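Local structure of hydrolase (Thermococcus thioreducens, 6IAH) at residues Y196-E208 and F219-F232. The protein probably hydrolyses phosphate esters as a magnesium-dependent phosphatase of the haloacid dehalogenase superfamily, perhaps with phosphoglycolate among its substrates. Numbering follows the deposited sequence.
Sequences YIGDTINDELFVE and FVMVGRDVKDVNEF. With MG (magnesium ion), chain B.
Strands 196-198 and 219-221 run parallel, their axes 4.8 Å apart, joined by hydrogen bonds from V220 N to Y196 O, G198 N to V220 O and V222 N to G198 O. Helix 201-208 returns antiparallel to strand 219-221 across one sheet face, the beta-alpha-beta crossover of a Rossmann-like HAD core. The F219 ring lies between helix and sheet, placed there by CG anti to its backbone N (chi1 169°). E204 CA makes a CH-pi contact over the centre of one ring face, 3.8 Å from the centroid. G198 fits because a CB there would clash with F219 and D203. Lying along the ring with CB and CG, the extended E204 side chain is long enough to bring its carboxylate end-on to R224 in a salt bridge, OE2 2.9 Å from NH2 and OE1 3.2 Å from NH1; D225 takes NE and NH2 side-on. Replacing E204 by alanine would probably cost R224 one of these carboxylates and bare part of the F219 ring. On the other face, branched I197 lays CD1 over the F232 ring and CG2 against V222 CG1. At the strand's end D199 OD1 binds magnesium at 2.0 Å, alongside D6 OD2 and D8 backbone O; D203 OD2 accepts from D199 N, T200 N and a magnesium-bound water, while OD1 pairs with K179. Packing, strand pairing and the E204-R224-D225 network thus help hold the backbone from which D199 reaches the metal, D203 acting here through water.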
loop_
_atom_site.group_PDB
_atom_site.type_symbol
_atom_site.label_atom_id
_atom_site.label_comp_id
_atom_site.label_asym_id
_atom_site.label_seq_id
_atom_site.Cartn_x
_atom_site.Cartn_y
_atom_site.Cartn_z
ATOM N N TYR A 196 1.678 17.394 3.822
ATOM C CA TYR A 196 1.533 16.018 3.405
ATOM C C TYR A 196 0.192 15.550 3.895
ATOM O O TYR A 196 -0.099 15.721 5.055
ATOM C CB TYR A 196 2.625 15.113 3.979
ATOM C CG TYR A 196 2.648 13.738 3.349
ATOM C CD1 TYR A 196 3.140 13.537 2.055
ATOM C CD2 TYR A 196 2.135 12.618 4.019
ATOM C CE1 TYR A 196 3.122 12.267 1.471
ATOM C CE2 TYR A 196 2.138 11.343 3.453
ATOM C CZ TYR A 196 2.608 11.165 2.177
ATOM O OH TYR A 196 2.571 9.902 1.601
ATOM N N ILE A 197 -0.566 14.903 3.013
ATOM C CA ILE A 197 -1.906 14.299 3.344
ATOM C C ILE A 197 -1.778 12.785 3.396
ATOM O O ILE A 197 -1.491 12.178 2.358
ATOM C CB ILE A 197 -2.948 14.662 2.273
ATOM C CG1 ILE A 197 -2.862 16.127 1.816
ATOM C CG2 ILE A 197 -4.355 14.250 2.739
ATOM C CD1 ILE A 197 -2.853 17.139 2.920
ATOM N N GLY A 198 -1.968 12.192 4.606
ATOM C CA GLY A 198 -1.823 10.765 4.854
ATOM C C GLY A 198 -3.137 10.238 5.452
ATOM O O GLY A 198 -4.017 11.015 5.743
ATOM N N ASP A 199 -3.222 8.926 5.529
ATOM C CA ASP A 199 -4.336 8.212 6.228
ATOM C C ASP A 199 -3.842 7.381 7.443
ATOM O O ASP A 199 -4.639 6.894 8.165
ATOM C CB ASP A 199 -5.094 7.361 5.225
ATOM C CG ASP A 199 -4.286 6.193 4.681
ATOM O OD1 ASP A 199 -3.154 6.359 4.128
ATOM O OD2 ASP A 199 -4.792 5.059 4.769
ATOM N N THR A 200 -2.536 7.215 7.660
ATOM C CA THR A 200 -2.075 6.330 8.730
ATOM C C THR A 200 -1.104 7.001 9.657
ATOM O O THR A 200 -0.542 8.024 9.321
ATOM C CB THR A 200 -1.408 5.043 8.203
ATOM O OG1 THR A 200 -0.183 5.357 7.518
ATOM C CG2 THR A 200 -2.349 4.257 7.379
ATOM N N ILE A 201 -0.838 6.346 10.797
ATOM C CA ILE A 201 0.172 6.835 11.756
ATOM C C ILE A 201 1.577 6.848 11.146
ATOM O O ILE A 201 2.385 7.677 11.498
ATOM C CB ILE A 201 0.171 5.950 13.046
ATOM C CG1 ILE A 201 -1.209 5.987 13.772
ATOM C CG2 ILE A 201 1.276 6.328 14.011
ATOM C CD1 ILE A 201 -1.664 7.341 14.286
ATOM N N ASN A 202 1.881 5.895 10.279
ATOM C CA ASN A 202 3.186 5.870 9.613
ATOM C C ASN A 202 3.413 7.128 8.779
ATOM O O ASN A 202 4.541 7.633 8.712
ATOM C CB ASN A 202 3.405 4.582 8.770
ATOM C CG ASN A 202 4.894 4.369 8.424
ATOM O OD1 ASN A 202 5.303 4.561 7.315
ATOM N ND2 ASN A 202 5.691 3.966 9.405
ATOM N N ASP A 203 2.360 7.630 8.161
ATOM C CA ASP A 203 2.403 8.916 7.458
ATOM C C ASP A 203 2.709 10.084 8.395
ATOM O O ASP A 203 3.515 10.989 8.083
ATOM C CB ASP A 203 1.093 9.177 6.706
ATOM C CG ASP A 203 0.839 8.167 5.590
ATOM O OD1 ASP A 203 1.796 7.782 4.848
ATOM O OD2 ASP A 203 -0.332 7.729 5.473
ATOM N N GLU A 204 2.102 10.031 9.576
ATOM C CA GLU A 204 2.334 11.045 10.609
ATOM C C GLU A 204 3.770 11.047 11.086
ATOM O O GLU A 204 4.441 12.104 11.130
ATOM C CB GLU A 204 1.389 10.833 11.790
ATOM C CG GLU A 204 1.387 12.017 12.734
ATOM C CD GLU A 204 0.078 12.170 13.480
ATOM O OE1 GLU A 204 -0.403 11.122 13.880
ATOM O OE2 GLU A 204 -0.466 13.316 13.630
ATOM N N LEU A 205 4.290 9.837 11.306
ATOM C CA LEU A 205 5.684 9.643 11.690
ATOM C C LEU A 205 6.654 10.134 10.649
ATOM O O LEU A 205 7.722 10.785 10.967
ATOM C CB LEU A 205 5.911 8.149 11.978
ATOM C CG LEU A 205 7.310 7.648 12.248
ATOM C CD1 LEU A 205 8.103 8.417 13.331
ATOM C CD2 LEU A 205 7.230 6.170 12.599
ATOM N N PHE A 206 6.338 9.809 9.381
ATOM C CA PHE A 206 7.101 10.320 8.244
ATOM C C PHE A 206 7.372 11.833 8.377
ATOM O O PHE A 206 8.523 12.359 8.173
ATOM C CB PHE A 206 6.293 9.954 6.963
ATOM C CG PHE A 206 6.782 10.527 5.667
ATOM C CD1 PHE A 206 8.133 10.490 5.307
ATOM C CD2 PHE A 206 5.851 10.994 4.725
ATOM C CE1 PHE A 206 8.549 10.928 4.066
ATOM C CE2 PHE A 206 6.283 11.422 3.467
ATOM C CZ PHE A 206 7.633 11.423 3.166
ATOM N N VAL A 207 6.290 12.563 8.568
ATOM C CA VAL A 207 6.370 14.036 8.650
ATOM C C VAL A 207 7.028 14.477 9.996
ATOM O O VAL A 207 7.898 15.361 9.989
ATOM C CB VAL A 207 4.998 14.710 8.443
ATOM C CG1 VAL A 207 5.094 16.194 8.592
ATOM C CG2 VAL A 207 4.435 14.372 7.064
ATOM N N GLU A 208 6.686 13.824 11.107
ATOM C CA GLU A 208 7.495 14.026 12.372
ATOM C C GLU A 208 8.997 13.875 12.100
ATOM O O GLU A 208 9.803 14.718 12.531
ATOM C CB GLU A 208 7.052 13.066 13.452
ATOM C CG GLU A 208 5.719 13.427 14.077
ATOM C CD GLU A 208 4.981 12.267 14.790
ATOM O OE1 GLU A 208 5.501 11.164 14.984
ATOM O OE2 GLU A 208 3.832 12.462 15.173
ATOM N N PHE A 219 1.090 18.264 8.375
ATOM C CA PHE A 219 0.584 16.968 8.132
ATOM C C PHE A 219 -0.904 17.001 8.391
ATOM O O PHE A 219 -1.326 17.596 9.381
ATOM C CB PHE A 219 1.233 15.916 9.065
ATOM C CG PHE A 219 0.532 14.575 9.020
ATOM C CD1 PHE A 219 0.611 13.764 7.850
ATOM C CD2 PHE A 219 -0.287 14.136 10.089
ATOM C CE1 PHE A 219 -0.054 12.558 7.784
ATOM C CE2 PHE A 219 -0.950 12.924 10.010
ATOM C CZ PHE A 219 -0.827 12.117 8.863
ATOM N N VAL A 220 -1.684 16.386 7.495
ATOM C CA VAL A 220 -3.139 16.234 7.660
ATOM C C VAL A 220 -3.519 14.778 7.503
ATOM O O VAL A 220 -3.138 14.109 6.504
ATOM C CB VAL A 220 -3.865 17.154 6.638
ATOM C CG1 VAL A 220 -5.357 16.872 6.531
ATOM C CG2 VAL A 220 -3.634 18.610 7.013
ATOM N N MET A 221 -4.335 14.281 8.422
ATOM C CA MET A 221 -4.732 12.919 8.377
ATOM C C MET A 221 -6.174 12.857 7.995
ATOM O O MET A 221 -7.021 13.321 8.750
ATOM C CB MET A 221 -4.518 12.215 9.699
ATOM C CG MET A 221 -4.944 10.748 9.598
ATOM S SD MET A 221 -4.747 9.756 11.063
ATOM C CE MET A 221 -2.946 9.747 11.200
ATOM N N VAL A 222 -6.460 12.250 6.840
ATOM C CA VAL A 222 -7.837 12.105 6.386
ATOM C C VAL A 222 -8.615 11.274 7.372
ATOM O O VAL A 222 -8.053 10.353 7.955
ATOM C CB VAL A 222 -7.964 11.597 4.950
ATOM C CG1 VAL A 222 -7.303 12.595 4.015
ATOM C CG2 VAL A 222 -7.380 10.185 4.788
ATOM N N GLY A 223 -9.864 11.645 7.608
ATOM C CA GLY A 223 -10.740 10.903 8.546
ATOM C C GLY A 223 -10.535 11.245 10.034
ATOM O O GLY A 223 -11.287 10.758 10.911
ATOM N N ARG A 224 -9.504 12.012 10.330
ATOM C CA ARG A 224 -9.294 12.578 11.660
ATOM C C ARG A 224 -9.287 14.090 11.613
ATOM O O ARG A 224 -10.016 14.732 12.360
ATOM C CB ARG A 224 -7.977 12.059 12.221
ATOM C CG ARG A 224 -7.772 12.281 13.709
ATOM C CD ARG A 224 -6.355 11.906 14.078
ATOM N NE ARG A 224 -5.399 12.883 13.532
ATOM C CZ ARG A 224 -4.085 12.738 13.536
ATOM N NH1 ARG A 224 -3.529 11.655 14.043
ATOM N NH2 ARG A 224 -3.309 13.710 13.027
ATOM N N ASP A 225 -8.464 14.672 10.751
ATOM C CA ASP A 225 -8.247 16.113 10.697
ATOM C C ASP A 225 -9.179 16.797 9.673
ATOM O O ASP A 225 -9.390 18.016 9.695
ATOM C CB ASP A 225 -6.780 16.417 10.360
ATOM C CG ASP A 225 -5.832 15.751 11.297
ATOM O OD1 ASP A 225 -6.236 15.463 12.456
ATOM O OD2 ASP A 225 -4.674 15.500 10.940
ATOM N N VAL A 226 -9.729 15.994 8.766
ATOM C CA VAL A 226 -10.519 16.478 7.659
ATOM C C VAL A 226 -11.277 15.263 7.176
ATOM O O VAL A 226 -10.857 14.133 7.434
ATOM C CB VAL A 226 -9.575 17.117 6.597
ATOM C CG1 VAL A 226 -8.770 16.043 5.856
ATOM C CG2 VAL A 226 -10.359 17.990 5.638
ATOM N N LYS A 227 -12.395 15.451 6.512
ATOM C CA LYS A 227 -13.200 14.285 6.078
ATOM C C LYS A 227 -12.456 13.447 5.065
ATOM O O LYS A 227 -12.290 12.252 5.229
ATOM C CB LYS A 227 -14.508 14.725 5.445
ATOM C CG LYS A 227 -15.460 13.556 5.169
ATOM C CD LYS A 227 -16.683 14.070 4.437
ATOM C CE LYS A 227 -17.672 12.931 4.216
ATOM N NZ LYS A 227 -18.723 13.317 3.234
ATOM N N ASP A 228 -11.973 14.092 4.007
ATOM C CA ASP A 228 -11.248 13.374 2.980
ATOM C C ASP A 228 -10.428 14.389 2.234
ATOM O O ASP A 228 -10.471 15.592 2.534
ATOM C CB ASP A 228 -12.212 12.645 2.051
ATOM C CG ASP A 228 -13.262 13.575 1.421
ATOM O OD1 ASP A 228 -12.960 14.713 0.997
ATOM O OD2 ASP A 228 -14.428 13.141 1.336
ATOM N N VAL A 229 -9.683 13.893 1.258
ATOM C CA VAL A 229 -8.759 14.750 0.475
ATOM C C VAL A 229 -9.515 15.832 -0.313
ATOM O O VAL A 229 -8.979 16.894 -0.645
ATOM C CB VAL A 229 -7.886 13.882 -0.442
ATOM C CG1 VAL A 229 -8.702 13.230 -1.542
ATOM C CG2 VAL A 229 -6.709 14.709 -1.010
ATOM N N ASN A 230 -10.768 15.572 -0.648
ATOM C CA ASN A 230 -11.498 16.545 -1.489
ATOM C C ASN A 230 -11.890 17.728 -0.669
ATOM O O ASN A 230 -11.794 18.852 -1.144
ATOM C CB ASN A 230 -12.762 15.889 -2.112
ATOM C CG ASN A 230 -12.399 14.818 -3.113
ATOM O OD1 ASN A 230 -11.473 15.001 -3.929
ATOM N ND2 ASN A 230 -13.089 13.685 -3.048
ATOM N N GLU A 231 -12.334 17.494 0.567
ATOM C CA GLU A 231 -12.646 18.612 1.462
ATOM C C GLU A 231 -11.367 19.384 1.743
ATOM O O GLU A 231 -11.350 20.618 1.750
ATOM C CB GLU A 231 -13.254 18.112 2.759
ATOM C CG GLU A 231 -13.573 19.202 3.765
ATOM C CD GLU A 231 -14.310 18.600 4.943
ATOM O OE1 GLU A 231 -15.478 18.244 4.729
ATOM O OE2 GLU A 231 -13.696 18.346 6.008
ATOM N N PHE A 232 -10.297 18.647 1.965
ATOM C CA PHE A 232 -9.013 19.308 2.100
ATOM C C PHE A 232 -8.680 20.214 0.918
ATOM O O PHE A 232 -8.271 21.401 1.080
ATOM C CB PHE A 232 -7.882 18.316 2.340
ATOM C CG PHE A 232 -6.569 19.035 2.459
ATOM C CD1 PHE A 232 -6.275 19.701 3.633
ATOM C CD2 PHE A 232 -5.784 19.242 1.345
ATOM C CE1 PHE A 232 -5.143 20.436 3.760
ATOM C CE2 PHE A 232 -4.633 20.029 1.462
ATOM C CZ PHE A 232 -4.345 20.598 2.663
HETATM MG MG MG B . -2.027 5.212 2.880
HETATM O O HOH W 1 -6.982 8.018 8.300
HETATM O O HOH W 2 -2.954 3.597 3.591
HETATM O O HOH W 3 -0.607 5.467 4.419
HETATM O O HOH W 4 -0.771 4.078 1.815
#